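Local structure of uncharacterized protein (Thermus thermophilus HB8, 6SCE) at residues R114-E128 and L348-L360. The protein is a DNA nuclease of Type III CRISPR defence that is activated by cyclic oligoadenylate, which its CARF domains probably bind. Sequence-based numbering, arbitrary orientation.
Sequences RALEAPRALFLWPRE and LSGPWALREVRDL. With nucleotides of chain B.
Arg114 meets the 348-353 loop where what are probably two Rossmann-like CARF units face each other: strand 120-125 belongs to a sheet of strand order 3-2-1-4-5-6-7, and the loop follows the edge strand of a second sheet with the same order. Bent at chi2 (62°) and chi3, the Arg114 chain sends NH2 to Ser349 O, a 3.3 Å hydrogen bond with the donor tilted from the carbonyl plane. A water joins Arg114 NH1 to that same Ser349 O, and NE pairs with Glu324. Pro351, which packs on Arg114, lies with CB 3.8 Å from N6 of A3 of chain B, so the junction borders the bound nucleotide, consistent with an oligoadenylate site. Further along, Glu117 OE1 takes a salt-bridging hydrogen bond from Arg120 NH2 at 3.0 Å, and Arg120 NH1 makes a second salt bridge to Glu130; together they probably fix the rotation of a guanidinium that lies flat on Trp352: planes 10° apart, Arg120 CZ 3.5 Å from the centroid of the Trp352 six-membered ring, a cation-pi stack. Gly350 CA backs the opposite ring face, while Arg114 CB sits at the ring edge. A leucine in place of Trp352 would probably leave the Arg120 guanidinium without its aromatic platform and open a gap between that guanidinium and Gly350 CA. Leu122 CD1 lies against Trp352 O and, more loosely, near Leu354 CB; next, Leu124 CD2 reaches Leu354 CD1 at 3.6 Å, with Leu388 against both residues. Glu128 salt-bridges Arg358, itself paired with Asp359: Arg358 NH1 meets Glu128 OE1 on its syn side at 3.0 Å, tilted out of the carboxylate plane but nearly straight at 169°.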
loop_
_atom_site.group_PDB
_atom_site.type_symbol
_atom_site.label_atom_id
_atom_site.label_comp_id
_atom_site.label_asym_id
_atom_site.label_seq_id
_atom_site.Cartn_x
_atom_site.Cartn_y
_atom_site.Cartn_z
ATOM N N ARG A 114 -10.893 -7.790 8.766
ATOM C CA ARG A 114 -10.765 -9.255 8.754
ATOM C C ARG A 114 -11.727 -9.888 7.731
ATOM O O ARG A 114 -12.946 -9.705 7.799
ATOM C CB ARG A 114 -11.005 -9.800 10.170
ATOM C CG ARG A 114 -11.105 -11.331 10.265
ATOM C CD ARG A 114 -9.868 -12.101 9.845
ATOM N NE ARG A 114 -8.638 -11.886 10.624
ATOM C CZ ARG A 114 -8.361 -12.359 11.835
ATOM N NH1 ARG A 114 -9.246 -13.085 12.528
ATOM N NH2 ARG A 114 -7.174 -12.107 12.366
ATOM N N ALA A 115 -11.159 -10.585 6.759
ATOM C CA ALA A 115 -11.914 -11.216 5.696
ATOM C C ALA A 115 -12.967 -12.156 6.240
ATOM O O ALA A 115 -12.721 -12.862 7.225
ATOM C CB ALA A 115 -10.975 -11.987 4.754
ATOM N N LEU A 116 -14.131 -12.103 5.603
ATOM C CA LEU A 116 -15.312 -12.888 5.902
ATOM C C LEU A 116 -15.992 -12.599 7.228
ATOM O O LEU A 116 -16.910 -13.320 7.618
ATOM C CB LEU A 116 -15.017 -14.398 5.775
ATOM C CG LEU A 116 -14.682 -14.904 4.382
ATOM C CD1 LEU A 116 -14.511 -16.417 4.435
ATOM C CD2 LEU A 116 -15.742 -14.538 3.374
ATOM N N GLU A 117 -15.582 -11.546 7.934
ATOM C CA GLU A 117 -16.315 -11.126 9.134
ATOM C C GLU A 117 -17.139 -9.888 8.861
ATOM O O GLU A 117 -16.856 -9.170 7.918
ATOM C CB GLU A 117 -15.356 -10.845 10.255
ATOM C CG GLU A 117 -14.839 -12.112 10.915
ATOM C CD GLU A 117 -14.218 -11.844 12.268
ATOM O OE1 GLU A 117 -14.288 -10.696 12.749
ATOM O OE2 GLU A 117 -13.629 -12.786 12.835
ATOM N N ALA A 118 -18.151 -9.622 9.672
ATOM C CA ALA A 118 -18.818 -8.334 9.598
ATOM C C ALA A 118 -17.896 -7.319 10.267
ATOM O O ALA A 118 -17.131 -7.673 11.181
ATOM C CB ALA A 118 -20.159 -8.356 10.313
ATOM N N PRO A 119 -17.985 -6.058 9.852
ATOM C CA PRO A 119 -17.215 -5.015 10.576
ATOM C C PRO A 119 -17.637 -4.902 12.029
ATOM O O PRO A 119 -18.746 -5.332 12.379
ATOM C CB PRO A 119 -17.579 -3.723 9.846
ATOM C CG PRO A 119 -18.112 -4.156 8.534
ATOM C CD PRO A 119 -18.769 -5.492 8.750
ATOM N N ARG A 120 -16.763 -4.336 12.859
ATOM C CA ARG A 120 -17.036 -4.085 14.269
ATOM C C ARG A 120 -17.007 -2.600 14.555
ATOM O O ARG A 120 -16.224 -1.877 13.952
ATOM C CB ARG A 120 -15.968 -4.751 15.121
ATOM C CG ARG A 120 -15.816 -6.245 14.892
ATOM C CD ARG A 120 -14.681 -6.809 15.729
ATOM N NE ARG A 120 -14.462 -8.192 15.371
ATOM C CZ ARG A 120 -14.045 -9.138 16.192
ATOM N NH1 ARG A 120 -13.782 -8.873 17.462
ATOM N NH2 ARG A 120 -13.891 -10.360 15.722
ATOM N N ALA A 121 -17.860 -2.144 15.464
ATOM C CA ALA A 121 -17.706 -0.814 16.053
ATOM C C ALA A 121 -16.849 -0.947 17.297
ATOM O O ALA A 121 -17.135 -1.780 18.170
ATOM C CB ALA A 121 -19.067 -0.233 16.428
ATOM N N LEU A 122 -15.813 -0.139 17.399
ATOM C CA LEU A 122 -15.050 -0.059 18.647
ATOM C C LEU A 122 -15.311 1.278 19.262
ATOM O O LEU A 122 -14.945 2.309 18.691
ATOM C CB LEU A 122 -13.567 -0.223 18.394
ATOM C CG LEU A 122 -13.103 -1.423 17.587
ATOM C CD1 LEU A 122 -11.596 -1.510 17.750
ATOM C CD2 LEU A 122 -13.758 -2.714 18.014
ATOM N N PHE A 123 -16.011 1.290 20.389
ATOM C CA PHE A 123 -16.246 2.533 21.106
ATOM C C PHE A 123 -15.079 2.727 22.033
ATOM O O PHE A 123 -14.654 1.800 22.714
ATOM C CB PHE A 123 -17.597 2.512 21.845
ATOM C CG PHE A 123 -18.753 2.459 20.913
ATOM C CD1 PHE A 123 -19.300 3.622 20.408
ATOM C CD2 PHE A 123 -19.227 1.243 20.450
ATOM C CE1 PHE A 123 -20.329 3.577 19.494
ATOM C CE2 PHE A 123 -20.268 1.200 19.542
ATOM C CZ PHE A 123 -20.796 2.371 19.053
ATOM N N LEU A 124 -14.518 3.926 21.998
ATOM C CA LEU A 124 -13.338 4.277 22.765
ATOM C C LEU A 124 -13.681 5.180 23.948
ATOM O O LEU A 124 -12.942 5.227 24.897
ATOM C CB LEU A 124 -12.342 5.011 21.873
ATOM C CG LEU A 124 -11.986 4.282 20.560
ATOM C CD1 LEU A 124 -10.855 5.018 19.884
ATOM C CD2 LEU A 124 -11.605 2.848 20.818
ATOM N N TRP A 125 -14.807 5.877 23.871
ATOM C CA TRP A 125 -15.183 6.885 24.866
ATOM C C TRP A 125 -16.707 7.101 24.794
ATOM O O TRP A 125 -17.251 7.133 23.697
ATOM C CB TRP A 125 -14.474 8.187 24.546
ATOM C CG TRP A 125 -14.727 9.243 25.551
ATOM C CD1 TRP A 125 -15.657 10.241 25.488
ATOM C CD2 TRP A 125 -14.064 9.386 26.797
ATOM N NE1 TRP A 125 -15.594 11.012 26.614
ATOM C CE2 TRP A 125 -14.637 10.503 27.447
ATOM C CE3 TRP A 125 -13.039 8.682 27.431
ATOM C CZ2 TRP A 125 -14.212 10.940 28.692
ATOM C CZ3 TRP A 125 -12.622 9.116 28.685
ATOM C CH2 TRP A 125 -13.207 10.238 29.293
ATOM N N PRO A 126 -17.415 7.240 25.922
ATOM C CA PRO A 126 -16.857 7.299 27.279
ATOM C C PRO A 126 -16.493 5.934 27.852
ATOM O O PRO A 126 -15.809 5.856 28.860
ATOM C CB PRO A 126 -18.001 7.955 28.090
ATOM C CG PRO A 126 -19.238 7.559 27.382
ATOM C CD PRO A 126 -18.864 7.507 25.908
ATOM N N ARG A 127 -16.935 4.864 27.216
ATOM C CA ARG A 127 -16.649 3.528 27.707
ATOM C C ARG A 127 -16.112 2.682 26.578
ATOM O O ARG A 127 -16.576 2.788 25.453
ATOM C CB ARG A 127 -17.916 2.871 28.241
ATOM C CG ARG A 127 -18.341 3.395 29.603
ATOM C CD ARG A 127 -19.623 2.707 30.068
ATOM N NE ARG A 127 -20.743 2.994 29.167
ATOM C CZ ARG A 127 -21.417 4.147 29.120
ATOM N NH1 ARG A 127 -21.109 5.163 29.926
ATOM N NH2 ARG A 127 -22.410 4.291 28.246
ATOM N N GLU A 128 -15.159 1.823 26.890
ATOM C CA GLU A 128 -14.661 0.857 25.916
ATOM C C GLU A 128 -15.628 -0.290 25.721
ATOM O O GLU A 128 -15.900 -1.047 26.642
ATOM C CB GLU A 128 -13.287 0.322 26.321
ATOM C CG GLU A 128 -12.182 1.334 26.082
ATOM C CD GLU A 128 -10.833 0.669 25.869
ATOM O OE1 GLU A 128 -10.499 -0.225 26.683
ATOM O OE2 GLU A 128 -10.135 1.043 24.886
ATOM N N LEU A 348 -1.462 -10.213 17.259
ATOM C CA LEU A 348 -2.781 -9.828 17.786
ATOM C C LEU A 348 -3.801 -10.867 17.362
ATOM O O LEU A 348 -3.591 -11.543 16.365
ATOM C CB LEU A 348 -3.210 -8.464 17.253
ATOM C CG LEU A 348 -2.202 -7.340 17.450
ATOM C CD1 LEU A 348 -2.761 -6.076 16.790
ATOM C CD2 LEU A 348 -1.858 -7.102 18.926
ATOM N N SER A 349 -4.884 -11.002 18.127
ATOM C CA SER A 349 -5.980 -11.883 17.772
ATOM C C SER A 349 -6.585 -11.462 16.440
ATOM O O SER A 349 -6.978 -12.305 15.646
ATOM C CB SER A 349 -7.067 -11.872 18.855
ATOM O OG SER A 349 -6.529 -12.283 20.099
ATOM N N GLY A 350 -6.630 -10.155 16.180
ATOM C CA GLY A 350 -7.137 -9.683 14.894
ATOM C C GLY A 350 -6.927 -8.181 14.740
ATOM O O GLY A 350 -6.438 -7.517 15.654
ATOM N N PRO A 351 -7.342 -7.646 13.587
ATOM C CA PRO A 351 -7.078 -6.221 13.315
ATOM C C PRO A 351 -7.881 -5.264 14.158
ATOM O O PRO A 351 -7.612 -4.070 14.148
ATOM C CB PRO A 351 -7.408 -6.090 11.822
ATOM C CG PRO A 351 -8.323 -7.216 11.503
ATOM C CD PRO A 351 -7.791 -8.351 12.381
ATOM N N TRP A 352 -8.866 -5.780 14.890
ATOM C CA TRP A 352 -9.666 -4.989 15.812
ATOM C C TRP A 352 -9.036 -4.847 17.176
ATOM O O TRP A 352 -9.598 -4.167 18.019
ATOM C CB TRP A 352 -11.051 -5.656 16.016
ATOM C CG TRP A 352 -10.870 -7.069 16.589
ATOM C CD1 TRP A 352 -10.715 -7.415 17.911
ATOM C CD2 TRP A 352 -10.783 -8.287 15.843
ATOM N NE1 TRP A 352 -10.511 -8.777 18.019
ATOM C CE2 TRP A 352 -10.572 -9.337 16.772
ATOM C CE3 TRP A 352 -10.884 -8.597 14.485
ATOM C CZ2 TRP A 352 -10.458 -10.666 16.382
ATOM C CZ3 TRP A 352 -10.761 -9.924 14.098
ATOM C CH2 TRP A 352 -10.549 -10.938 15.043
ATOM N N ALA A 353 -7.893 -5.478 17.412
ATOM C CA ALA A 353 -7.443 -5.719 18.794
ATOM C C ALA A 353 -6.650 -4.565 19.415
ATOM O O ALA A 353 -5.495 -4.714 19.803
ATOM C CB ALA A 353 -6.673 -7.008 18.865
ATOM N N LEU A 354 -7.321 -3.421 19.500
ATOM C CA LEU A 354 -6.775 -2.201 20.061
ATOM C C LEU A 354 -6.290 -2.469 21.488
ATOM O O LEU A 354 -5.194 -2.093 21.864
ATOM C CB LEU A 354 -7.861 -1.152 20.066
ATOM C CG LEU A 354 -7.544 0.191 20.674
ATOM C CD1 LEU A 354 -8.470 1.257 20.109
ATOM C CD2 LEU A 354 -7.615 0.172 22.199
ATOM N N ARG A 355 -7.108 -3.153 22.282
ATOM C CA ARG A 355 -6.732 -3.365 23.692
ATOM C C ARG A 355 -5.568 -4.315 23.873
ATOM O O ARG A 355 -4.772 -4.150 24.814
ATOM C CB ARG A 355 -7.945 -3.816 24.497
ATOM C CG ARG A 355 -8.975 -2.697 24.623
ATOM C CD ARG A 355 -10.221 -3.072 25.442
ATOM N NE ARG A 355 -11.009 -4.160 24.855
ATOM C CZ ARG A 355 -10.865 -5.458 25.153
ATOM N NH1 ARG A 355 -11.639 -6.366 24.564
ATOM N NH2 ARG A 355 -9.956 -5.871 26.034
ATOM N N GLU A 356 -5.432 -5.289 22.978
ATOM C CA GLU A 356 -4.255 -6.147 22.982
ATOM C C GLU A 356 -2.979 -5.378 22.706
ATOM O O GLU A 356 -1.955 -5.604 23.344
ATOM C CB GLU A 356 -4.379 -7.295 21.983
ATOM C CG GLU A 356 -5.493 -8.277 22.337
ATOM C CD GLU A 356 -5.569 -9.457 21.394
ATOM O OE1 GLU A 356 -4.651 -9.635 20.573
ATOM O OE2 GLU A 356 -6.546 -10.231 21.484
ATOM N N VAL A 357 -3.003 -4.470 21.732
ATOM C CA VAL A 357 -1.808 -3.680 21.466
ATOM C C VAL A 357 -1.427 -2.860 22.700
ATOM O O VAL A 357 -0.260 -2.827 23.105
ATOM C CB VAL A 357 -1.981 -2.721 20.255
ATOM C CG1 VAL A 357 -0.720 -1.896 20.097
ATOM C CG2 VAL A 357 -2.274 -3.500 18.987
ATOM N N ARG A 358 -2.415 -2.178 23.268
ATOM C CA ARG A 358 -2.213 -1.344 24.437
ATOM C C ARG A 358 -1.610 -2.163 25.585
ATOM O O ARG A 358 -0.624 -1.760 26.198
ATOM C CB ARG A 358 -3.530 -0.703 24.885
ATOM C CG ARG A 358 -3.369 0.343 25.998
ATOM C CD ARG A 358 -4.719 0.704 26.617
ATOM N NE ARG A 358 -5.346 -0.540 27.065
ATOM C CZ ARG A 358 -6.653 -0.803 27.080
ATOM N NH1 ARG A 358 -7.543 0.089 26.701
ATOM N NH2 ARG A 358 -7.068 -1.999 27.492
ATOM N N ASP A 359 -2.195 -3.322 25.842
ATOM C CA ASP A 359 -1.790 -4.126 27.003
ATOM C C ASP A 359 -0.458 -4.814 26.792
ATOM O O ASP A 359 0.322 -4.977 27.735
ATOM C CB ASP A 359 -2.882 -5.119 27.350
ATOM C CG ASP A 359 -4.099 -4.451 27.936
ATOM O OD1 ASP A 359 -4.063 -3.229 28.217
ATOM O OD2 ASP A 359 -5.107 -5.150 28.090
ATOM N N LEU A 360 -0.157 -5.169 25.548
ATOM C CA LEU A 360 1.150 -5.713 25.229
ATOM C C LEU A 360 2.230 -4.670 25.373
ATOM O O LEU A 360 3.339 -4.988 25.825
ATOM C CB LEU A 360 1.185 -6.253 23.795
ATOM C CG LEU A 360 0.572 -7.628 23.566
ATOM C CD1 LEU A 360 0.290 -7.855 22.081
ATOM C CD2 LEU A 360 1.547 -8.683 24.079
ATOM P P A B 3 -7.580 2.180 8.458
ATOM O OP1 A B 3 -8.233 1.924 9.806
ATOM O OP2 A B 3 -7.256 3.630 8.222
ATOM O "O5'" A B 3 -6.275 1.288 8.340
ATOM C "C5'" A B 3 -5.582 1.062 7.104
ATOM C "C4'" A B 3 -4.337 0.273 7.437
ATOM O "O4'" A B 3 -4.711 -1.039 7.956
ATOM C "C3'" A B 3 -3.386 0.018 6.273
ATOM O "O3'" A B 3 -2.093 0.381 6.717
ATOM C "C2'" A B 3 -3.522 -1.495 6.039
ATOM O "O2'" A B 3 -2.371 -2.096 5.488
ATOM C "C1'" A B 3 -3.797 -1.981 7.457
ATOM N N9 A B 3 -4.435 -3.276 7.519
ATOM C C8 A B 3 -5.546 -3.674 6.814
ATOM N N7 A B 3 -5.913 -4.904 7.115
ATOM C C5 A B 3 -5.018 -5.307 8.091
ATOM C C6 A B 3 -4.898 -6.506 8.821
ATOM N N6 A B 3 -5.746 -7.521 8.686
ATOM N N1 A B 3 -3.904 -6.569 9.737
ATOM C C2 A B 3 -3.087 -5.520 9.887
ATOM N N3 A B 3 -3.098 -4.341 9.252
ATOM C C4 A B 3 -4.104 -4.306 8.357
HETATM O O HOH W 1 -8.216 -14.586 14.658
#